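Long-range contacts in quinonprotein alcohol dehydrogenase-like protein (Bacteroides thetaiotaomicron VPI-5482, PDB 4R5O), which is of unknown function but binds calcium and joins an immunoglobulin-like beta-sandwich domain to a seven-bladed beta-propeller: residues 201-206 / 215-220; 186-191 / 223-228; 333-338 / 379-384. All blocks are in the same frame, centred on the assembly; numbering follows the deposited sequence.

Interaction 1. Residues 201-206 / 215-220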
loop_
_atom_site.group_PDB
_atom_site.type_symbol
_atom_site.label_atom_id
_atom_site.label_comp_id
_atom_site.label_asym_id
_atom_site.label_seq_id
_atom_site.Cartn_x
_atom_site.Cartn_y
_atom_site.Cartn_z
ATOM N N THR A 201 2.932 1.773 -17.471
ATOM C CA THR A 201 3.663 2.713 -18.330
ATOM C C THR A 201 5.057 2.975 -17.704
ATOM O O THR A 201 5.306 2.653 -16.525
ATOM C CB THR A 201 2.831 3.998 -18.531
ATOM O OG1 THR A 201 2.500 4.550 -17.264
ATOM C CG2 THR A 201 1.499 3.741 -19.296
ATOM N N GLY A 202 5.956 3.510 -18.519
ATOM C CA GLY A 202 7.343 3.783 -18.159
ATOM C C GLY A 202 8.264 3.774 -19.365
ATOM O O GLY A 202 9.210 4.562 -19.429
ATOM N N ASP A 203 7.962 2.901 -20.348
ATOM C CA ASP A 203 8.668 2.722 -21.625
ATOM C C ASP A 203 7.679 2.758 -22.790
ATOM O O ASP A 203 7.974 2.277 -23.889
ATOM C CB ASP A 203 9.436 1.391 -21.611
ATOM C CG ASP A 203 8.621 0.115 -21.447
ATOM O OD1 ASP A 203 7.365 0.209 -21.316
ATOM O OD2 ASP A 203 9.234 -0.975 -21.423
ATOM N N GLY A 204 6.516 3.350 -22.529
ATOM C CA GLY A 204 5.386 3.450 -23.448
ATOM C C GLY A 204 4.145 3.009 -22.705
ATOM O O GLY A 204 4.003 3.351 -21.533
ATOM N N ILE A 205 3.264 2.220 -23.343
ATOM C CA ILE A 205 2.018 1.745 -22.716
ATOM C C ILE A 205 1.899 0.229 -22.859
ATOM O O ILE A 205 1.960 -0.318 -23.971
ATOM C CB ILE A 205 0.736 2.429 -23.294
ATOM C CG1 ILE A 205 0.862 3.967 -23.291
ATOM C CG2 ILE A 205 -0.534 1.941 -22.562
ATOM C CD1 ILE A 205 -0.138 4.660 -24.101
ATOM N N ARG A 206 1.653 -0.430 -21.716
ATOM C CA ARG A 206 1.406 -1.865 -21.621
ATOM C C ARG A 206 0.064 -2.122 -21.003
ATOM O O ARG A 206 -0.239 -1.517 -19.978
ATOM C CB ARG A 206 2.486 -2.577 -20.797
ATOM C CG ARG A 206 3.879 -2.406 -21.302
ATOM C CD ARG A 206 4.798 -2.742 -20.172
ATOM N NE ARG A 206 6.205 -2.629 -20.543
ATOM C CZ ARG A 206 6.935 -3.646 -20.983
ATOM N NH1 ARG A 206 6.388 -4.856 -21.129
ATOM N NH2 ARG A 206 8.212 -3.468 -21.290
ATOM N N ASN A 215 0.873 -9.214 -20.063
ATOM C CA ASN A 215 0.882 -7.822 -20.505
ATOM C C ASN A 215 1.204 -7.764 -21.988
ATOM O O ASN A 215 1.861 -8.652 -22.523
ATOM C CB ASN A 215 1.846 -6.926 -19.695
ATOM C CG ASN A 215 3.300 -7.115 -19.978
ATOM O OD1 ASN A 215 3.901 -6.411 -20.816
ATOM N ND2 ASN A 215 3.899 -8.041 -19.265
ATOM N N VAL A 216 0.665 -6.745 -22.659
ATOM C CA VAL A 216 0.837 -6.490 -24.096
ATOM C C VAL A 216 1.412 -5.111 -24.201
ATOM O O VAL A 216 0.858 -4.178 -23.622
ATOM C CB VAL A 216 -0.477 -6.663 -24.924
ATOM C CG1 VAL A 216 -0.268 -6.306 -26.389
ATOM C CG2 VAL A 216 -1.057 -8.073 -24.791
ATOM N N ARG A 217 2.530 -4.979 -24.907
ATOM C CA ARG A 217 3.179 -3.697 -25.125
ATOM C C ARG A 217 2.522 -3.045 -26.354
ATOM O O ARG A 217 2.816 -3.410 -27.486
ATOM C CB ARG A 217 4.694 -3.914 -25.274
ATOM C CG ARG A 217 5.509 -2.669 -25.151
ATOM C CD ARG A 217 6.986 -2.967 -25.058
ATOM N NE ARG A 217 7.727 -1.713 -24.925
ATOM C CZ ARG A 217 9.045 -1.625 -24.872
ATOM N NH1 ARG A 217 9.793 -2.717 -24.965
ATOM N NH2 ARG A 217 9.632 -0.444 -24.749
ATOM N N ILE A 218 1.579 -2.125 -26.102
ATOM C CA ILE A 218 0.777 -1.447 -27.127
ATOM C C ILE A 218 1.567 -0.314 -27.774
ATOM O O ILE A 218 1.698 -0.256 -28.985
ATOM C CB ILE A 218 -0.515 -0.911 -26.486
ATOM C CG1 ILE A 218 -1.383 -2.040 -25.943
ATOM C CG2 ILE A 218 -1.285 -0.065 -27.484
ATOM C CD1 ILE A 218 -2.393 -1.451 -24.924
ATOM N N LYS A 219 2.080 0.582 -26.971
ATOM C CA LYS A 219 2.863 1.710 -27.442
ATOM C C LYS A 219 4.259 1.583 -26.861
ATOM O O LYS A 219 4.437 1.291 -25.673
ATOM C CB LYS A 219 2.172 3.036 -27.056
ATOM C CG LYS A 219 2.835 4.298 -27.605
ATOM C CD LYS A 219 2.005 5.508 -27.251
ATOM C CE LYS A 219 2.534 6.791 -27.831
ATOM N NZ LYS A 219 1.681 7.957 -27.457
ATOM N N ASN A 220 5.249 1.770 -27.716
ATOM C CA ASN A 220 6.649 1.673 -27.334
ATOM C C ASN A 220 7.268 3.048 -27.552
ATOM O O ASN A 220 7.500 3.454 -28.685
ATOM C CB ASN A 220 7.317 0.548 -28.139
ATOM C CG ASN A 220 8.712 0.174 -27.754
ATOM O OD1 ASN A 220 9.471 0.955 -27.164
ATOM N ND2 ASN A 220 9.082 -1.053 -28.098
#

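Interaction 2. Residues 186-191 / 223-228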
loop_
_atom_site.group_PDB
_atom_site.type_symbol
_atom_site.label_atom_id
_atom_site.label_comp_id
_atom_site.label_asym_id
_atom_site.label_seq_id
_atom_site.Cartn_x
_atom_site.Cartn_y
_atom_site.Cartn_z
ATOM N N ASN A 186 12.132 -0.633 -14.816
ATOM C CA ASN A 186 11.978 0.832 -14.846
ATOM C C ASN A 186 10.572 1.266 -15.287
ATOM O O ASN A 186 10.410 2.206 -16.074
ATOM C CB ASN A 186 13.030 1.444 -15.784
ATOM C CG ASN A 186 14.441 1.110 -15.384
ATOM O OD1 ASN A 186 15.262 0.706 -16.206
ATOM N ND2 ASN A 186 14.732 1.191 -14.097
ATOM N N LEU A 187 9.555 0.619 -14.712
ATOM C CA LEU A 187 8.148 0.919 -14.975
ATOM C C LEU A 187 7.524 1.389 -13.688
ATOM O O LEU A 187 7.476 0.621 -12.722
ATOM C CB LEU A 187 7.434 -0.321 -15.552
ATOM C CG LEU A 187 8.030 -0.939 -16.819
ATOM C CD1 LEU A 187 7.280 -2.153 -17.197
ATOM C CD2 LEU A 187 8.083 0.054 -17.979
ATOM N N SER A 188 7.109 2.663 -13.635
ATOM C CA SER A 188 6.561 3.243 -12.410
ATOM C C SER A 188 5.150 3.871 -12.603
ATOM O O SER A 188 4.635 4.489 -11.662
ATOM C CB SER A 188 7.510 4.313 -11.881
ATOM O OG SER A 188 7.676 5.367 -12.811
ATOM N N GLY A 189 4.545 3.706 -13.780
ATOM C CA GLY A 189 3.223 4.258 -14.048
ATOM C C GLY A 189 2.165 3.187 -14.020
ATOM O O GLY A 189 2.236 2.241 -14.796
ATOM N N LEU A 190 1.194 3.300 -13.107
ATOM C CA LEU A 190 0.122 2.307 -12.981
ATOM C C LEU A 190 -1.276 2.977 -13.091
ATOM O O LEU A 190 -1.537 4.023 -12.479
ATOM C CB LEU A 190 0.236 1.528 -11.643
ATOM C CG LEU A 190 -0.783 0.376 -11.393
ATOM C CD1 LEU A 190 -0.656 -0.722 -12.456
ATOM C CD2 LEU A 190 -0.667 -0.188 -9.999
ATOM N N THR A 191 -2.168 2.334 -13.863
ATOM C CA THR A 191 -3.559 2.714 -14.088
ATOM C C THR A 191 -4.420 1.472 -14.007
ATOM O O THR A 191 -4.045 0.457 -14.570
ATOM C CB THR A 191 -3.734 3.435 -15.466
ATOM O OG1 THR A 191 -2.737 4.436 -15.672
ATOM C CG2 THR A 191 -5.107 4.056 -15.636
ATOM N N LEU A 223 10.805 6.366 -22.143
ATOM C CA LEU A 223 10.523 7.258 -21.013
ATOM C C LEU A 223 9.036 7.729 -20.964
ATOM O O LEU A 223 8.718 8.596 -20.139
ATOM C CB LEU A 223 11.449 8.514 -21.044
ATOM C CG LEU A 223 12.963 8.265 -21.013
ATOM C CD1 LEU A 223 13.716 9.546 -21.193
ATOM C CD2 LEU A 223 13.403 7.544 -19.728
ATOM N N LEU A 224 8.128 7.168 -21.802
ATOM C CA LEU A 224 6.710 7.568 -21.706
ATOM C C LEU A 224 6.115 6.882 -20.477
ATOM O O LEU A 224 6.033 5.660 -20.427
ATOM C CB LEU A 224 5.882 7.277 -22.983
ATOM C CG LEU A 224 4.337 7.453 -22.885
ATOM C CD1 LEU A 224 3.958 8.860 -22.535
ATOM C CD2 LEU A 224 3.656 7.038 -24.154
ATOM N N CYS A 225 5.713 7.681 -19.503
ATOM C CA CYS A 225 5.208 7.228 -18.232
ATOM C C CYS A 225 3.995 8.051 -17.796
ATOM O O CYS A 225 4.033 9.280 -17.857
ATOM C CB CYS A 225 6.323 7.311 -17.185
ATOM S SG CYS A 225 5.873 6.602 -15.582
ATOM N N PHE A 226 2.941 7.377 -17.289
ATOM C CA PHE A 226 1.829 8.111 -16.696
ATOM C C PHE A 226 2.143 8.192 -15.217
ATOM O O PHE A 226 1.826 7.257 -14.475
ATOM C CB PHE A 226 0.422 7.511 -16.979
ATOM C CG PHE A 226 -0.048 7.177 -18.379
ATOM C CD1 PHE A 226 0.655 7.623 -19.498
ATOM C CD2 PHE A 226 -1.220 6.448 -18.581
ATOM C CE1 PHE A 226 0.238 7.283 -20.794
ATOM C CE2 PHE A 226 -1.673 6.159 -19.879
ATOM C CZ PHE A 226 -0.922 6.550 -20.975
ATOM N N TYR A 227 2.823 9.265 -14.784
ATOM C CA TYR A 227 3.193 9.453 -13.367
ATOM C C TYR A 227 1.942 9.480 -12.547
ATOM O O TYR A 227 1.930 8.948 -11.452
ATOM C CB TYR A 227 4.039 10.721 -13.159
ATOM C CG TYR A 227 5.354 10.639 -13.906
ATOM C CD1 TYR A 227 6.363 9.774 -13.487
ATOM C CD2 TYR A 227 5.567 11.378 -15.065
ATOM C CE1 TYR A 227 7.558 9.660 -14.193
ATOM C CE2 TYR A 227 6.761 11.277 -15.773
ATOM C CZ TYR A 227 7.757 10.425 -15.324
ATOM O OH TYR A 227 8.933 10.300 -16.012
ATOM N N ASN A 228 0.858 10.018 -13.128
ATOM C CA ASN A 228 -0.488 10.079 -12.570
ATOM C C ASN A 228 -1.475 9.954 -13.670
ATOM O O ASN A 228 -1.234 10.459 -14.768
ATOM C CB ASN A 228 -0.729 11.371 -11.780
ATOM C CG ASN A 228 0.222 11.575 -10.656
ATOM O OD1 ASN A 228 0.081 11.001 -9.580
ATOM N ND2 ASN A 228 1.277 12.303 -10.948
HETATM O O HOH W 1 1.779 5.698 -10.683
#

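Interaction 3. Residues 333-338 / 379-384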
loop_
_atom_site.group_PDB
_atom_site.type_symbol
_atom_site.label_atom_id
_atom_site.label_comp_id
_atom_site.label_asym_id
_atom_site.label_seq_id
_atom_site.Cartn_x
_atom_site.Cartn_y
_atom_site.Cartn_z
ATOM N N ALA A 333 -9.308 14.860 -2.667
ATOM C CA ALA A 333 -10.671 15.358 -2.693
ATOM C C ALA A 333 -11.546 14.631 -1.679
ATOM O O ALA A 333 -11.389 13.438 -1.428
ATOM C CB ALA A 333 -11.250 15.195 -4.086
ATOM N N SER A 334 -12.472 15.373 -1.101
ATOM C CA SER A 334 -13.483 14.872 -0.196
ATOM C C SER A 334 -14.645 14.306 -0.992
ATOM O O SER A 334 -15.020 14.875 -2.022
ATOM C CB SER A 334 -13.948 15.983 0.736
ATOM O OG SER A 334 -14.998 15.524 1.569
ATOM N N GLU A 335 -15.204 13.176 -0.526
ATOM C CA GLU A 335 -16.365 12.525 -1.148
ATOM C C GLU A 335 -17.660 13.054 -0.563
ATOM O O GLU A 335 -18.719 12.858 -1.153
ATOM C CB GLU A 335 -16.300 11.002 -0.964
ATOM C CG GLU A 335 -15.209 10.309 -1.764
ATOM C CD GLU A 335 -15.014 8.822 -1.504
ATOM O OE1 GLU A 335 -15.678 8.254 -0.599
ATOM O OE2 GLU A 335 -14.114 8.244 -2.157
ATOM N N THR A 336 -17.572 13.736 0.593
ATOM C CA THR A 336 -18.726 14.227 1.347
ATOM C C THR A 336 -18.815 15.762 1.374
ATOM O O THR A 336 -19.888 16.285 1.677
ATOM C CB THR A 336 -18.656 13.700 2.791
ATOM O OG1 THR A 336 -17.474 14.192 3.435
ATOM C CG2 THR A 336 -18.679 12.180 2.854
ATOM N N GLU A 337 -17.719 16.476 1.073
ATOM C CA GLU A 337 -17.711 17.939 1.059
ATOM C C GLU A 337 -17.056 18.452 -0.223
ATOM O O GLU A 337 -16.241 17.762 -0.810
ATOM C CB GLU A 337 -17.007 18.513 2.298
ATOM C CG GLU A 337 -17.806 18.293 3.575
ATOM C CD GLU A 337 -17.288 18.836 4.893
ATOM O OE1 GLU A 337 -16.427 19.743 4.894
ATOM O OE2 GLU A 337 -17.807 18.386 5.939
ATOM N N ASN A 338 -17.438 19.656 -0.667
ATOM C CA ASN A 338 -16.953 20.320 -1.888
ATOM C C ASN A 338 -15.588 20.953 -1.614
ATOM O O ASN A 338 -15.412 22.185 -1.647
ATOM C CB ASN A 338 -17.984 21.357 -2.339
ATOM C CG ASN A 338 -19.345 20.759 -2.581
ATOM O OD1 ASN A 338 -19.500 19.742 -3.289
ATOM N ND2 ASN A 338 -20.360 21.410 -2.025
ATOM N N LEU A 379 -6.918 11.242 2.636
ATOM C CA LEU A 379 -8.054 11.629 3.439
ATOM C C LEU A 379 -8.854 10.428 3.794
ATOM O O LEU A 379 -9.061 9.542 2.958
ATOM C CB LEU A 379 -8.931 12.650 2.698
ATOM C CG LEU A 379 -9.975 13.410 3.527
ATOM C CD1 LEU A 379 -9.321 14.515 4.335
ATOM C CD2 LEU A 379 -10.976 14.078 2.619
ATOM N N ASN A 380 -9.303 10.397 5.050
ATOM C CA ASN A 380 -10.229 9.408 5.555
ATOM C C ASN A 380 -11.630 9.917 5.229
ATOM O O ASN A 380 -12.039 10.929 5.796
ATOM C CB ASN A 380 -9.996 9.169 7.033
ATOM C CG ASN A 380 -10.846 8.078 7.611
ATOM O OD1 ASN A 380 -12.039 7.971 7.356
ATOM N ND2 ASN A 380 -10.252 7.272 8.463
ATOM N N GLN A 381 -12.350 9.246 4.309
ATOM C CA GLN A 381 -13.645 9.699 3.832
ATOM C C GLN A 381 -14.797 9.446 4.850
ATOM O O GLN A 381 -15.899 9.921 4.606
ATOM C CB GLN A 381 -13.982 9.027 2.499
ATOM C CG GLN A 381 -12.976 9.309 1.379
ATOM C CD GLN A 381 -12.809 10.758 0.965
ATOM O OE1 GLN A 381 -13.653 11.625 1.230
ATOM N NE2 GLN A 381 -11.736 11.024 0.222
ATOM N N GLN A 382 -14.556 8.798 5.990
ATOM C CA GLN A 382 -15.614 8.562 6.989
ATOM C C GLN A 382 -15.548 9.595 8.116
ATOM O O GLN A 382 -16.597 10.007 8.618
ATOM C CB GLN A 382 -15.516 7.139 7.572
ATOM C CG GLN A 382 -15.850 6.057 6.532
ATOM C CD GLN A 382 -15.505 4.639 6.918
ATOM O OE1 GLN A 382 -14.584 4.382 7.705
ATOM N NE2 GLN A 382 -16.146 3.677 6.253
ATOM N N SER A 383 -14.328 10.037 8.496
ATOM C CA SER A 383 -14.100 11.015 9.571
ATOM C C SER A 383 -13.712 12.414 9.066
ATOM O O SER A 383 -13.837 13.384 9.808
ATOM C CB SER A 383 -12.982 10.514 10.472
ATOM O OG SER A 383 -11.799 10.305 9.716
ATOM N N GLY A 384 -13.197 12.505 7.851
ATOM C CA GLY A 384 -12.728 13.766 7.278
ATOM C C GLY A 384 -11.289 14.090 7.655
ATOM O O GLY A 384 -10.799 15.177 7.353
#

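Interaction 1. Residues 201-206 / 215-220
Strands 204-206 and 215-220 run antiparallel, their axes 4.5 Å apart at an angle of 172°, with Ile-205 facing both Ile-218 and Lys-219 across a classic beta bulge. Ile-205 O is shared by the two bulge amides, at 2.8 Å from Ile-218 N and 3.1 Å from Lys-219 N. Ile-205 N donates in return to Lys-219 O. On the face of Arg-206 and Arg-217, Arg-206 grips the Asp-203 carboxylate side-on, NE to OD1 and NH2 to OD2 (2.7 Å), using both syn lone pairs. Its NH1 reaches Asn-215 OD1 at 2.9 Å in the guanidinium plane; together the three bonds limit the group's rotation, though Asp-203 OD1 sits somewhat out of plane. Arg-217, CG anti to the backbone N (chi1 -165°) and extended from there to NE, lays its guanidinium over the same carboxylate, planes 12° apart; OD2 sits above it, a contact of charge alone, while NH2 gives a weak bond to Asp-203 O. The shared carboxylate probably offsets the closeness of the two arginines. On the opposite face, Ile-205 CD1 packs on Lys-219 CD at 3.9 Å, beside Tyr-251. This is a bulged beta hairpin forming the outer edge of a four-stranded propeller blade.

Interaction 2. Residues 186-191 / 223-228
Cys-225 SG lies against Ser-188 and Gly-189, 3.5 Å from Ser-188 OG and 3.7 Å from Gly-189 N. The sulfur gets there with SG anti to the backbone N (chi1 -174°), and on its own side of the contact it also rests over the rim of one face of the Tyr-227 ring. Gly-189, without a side chain, lets the two backbones close up: its CA comes within 3.3 Å of Phe-226 O. Farther along strand 189-191, Thr-191 meets the Phe-226 ring at its edge, OG1 being 3.8 Å from CD2 and near the ring plane. That hydroxyl has its polar partner elsewhere, in Ser-229 OG, so its meeting with the ring is one of packing. The Phe-226 ring continues into the interior, against Tyr-251, Leu-199 and Val-236. Thr-201 OG1 bridges the segments, bonded to Phe-226 N and weakly to Gly-189 O. A water also spans them, donating to Ser-188 O at 3.3 Å and, weakly, to Tyr-227 O, and accepting a weak bond from Leu-190 N. Ser-188 O also binds a polyether molecule, probably from the crystallisation liquor. The contact sets the inner strand of one propeller blade against the link into the next, whose first strand is 228-232. With no direct hydrogen bond between the segments, their mutual position depends on close packing and on these bridging groups.

Interaction 3. Residues 333-338 / 379-384
Gln-381 fills the tight part of this contact, its terminal amide bonded at both ends to the backbone of 333-335. NE2 donates to Ala-333 O at 2.9 Å, in the carbonyl plane and with an N-H...O angle of 161°. OE1 accepts from Glu-335 N at 2.8 Å, although that donor stands above the amide carbonyl plane and off its lone pairs. A bend at chi2 (-61°) brings the amide round to these two groups, and the pair of bonds fixes which way it is turned. The buried Leu-379 sets CD2 on Ser-334 CA at 3.9 Å. Glu-335, though exposed, is laid closely over Gln-381 as a lid: the two cross at about a right angle, carboxylate stacked on amide with planes 14° apart and Glu-335 OE1 3.5 Å from Gln-381 CG. The loose margin is at the exposed Thr-336, which adds only CG2, 4.0 Å from Gln-381 O. Each loop is also braced internally. Ser-334 OG accepts from Thr-336 N and Glu-337 N, while Asn-380 OD1 accepts from Gln-382 N and Ser-383 N. The contact therefore pairs an ST turn with an Asx turn, joining loops that follow strands 332-333 and 371-379 in neighbouring parts of the beta-propeller.

How the interactions relate
Interactions 1 and 2 are neighbours, with centres about 9 Å apart, and both reach the sheet of strands 189-192 to 215-220; along the chain, interaction 1 is nested inside the loop that interaction 2 closes. Thr-201 ties them, its backbone N pairing with Gly-189 O, and Leu-187 packs against Asp-203 and Arg-206. Interaction 3 stands apart, its centre about 27 Å from that of interaction 2 and about 34 Å from that of interaction 1. Chemistry follows position: the partly buried outer hairpin carries a charged network, the buried 186-191/223-228 contact relies on packing with indirect polar bridges, and the partly buried 333-338/379-384 loops use side-chain amide to backbone bonds.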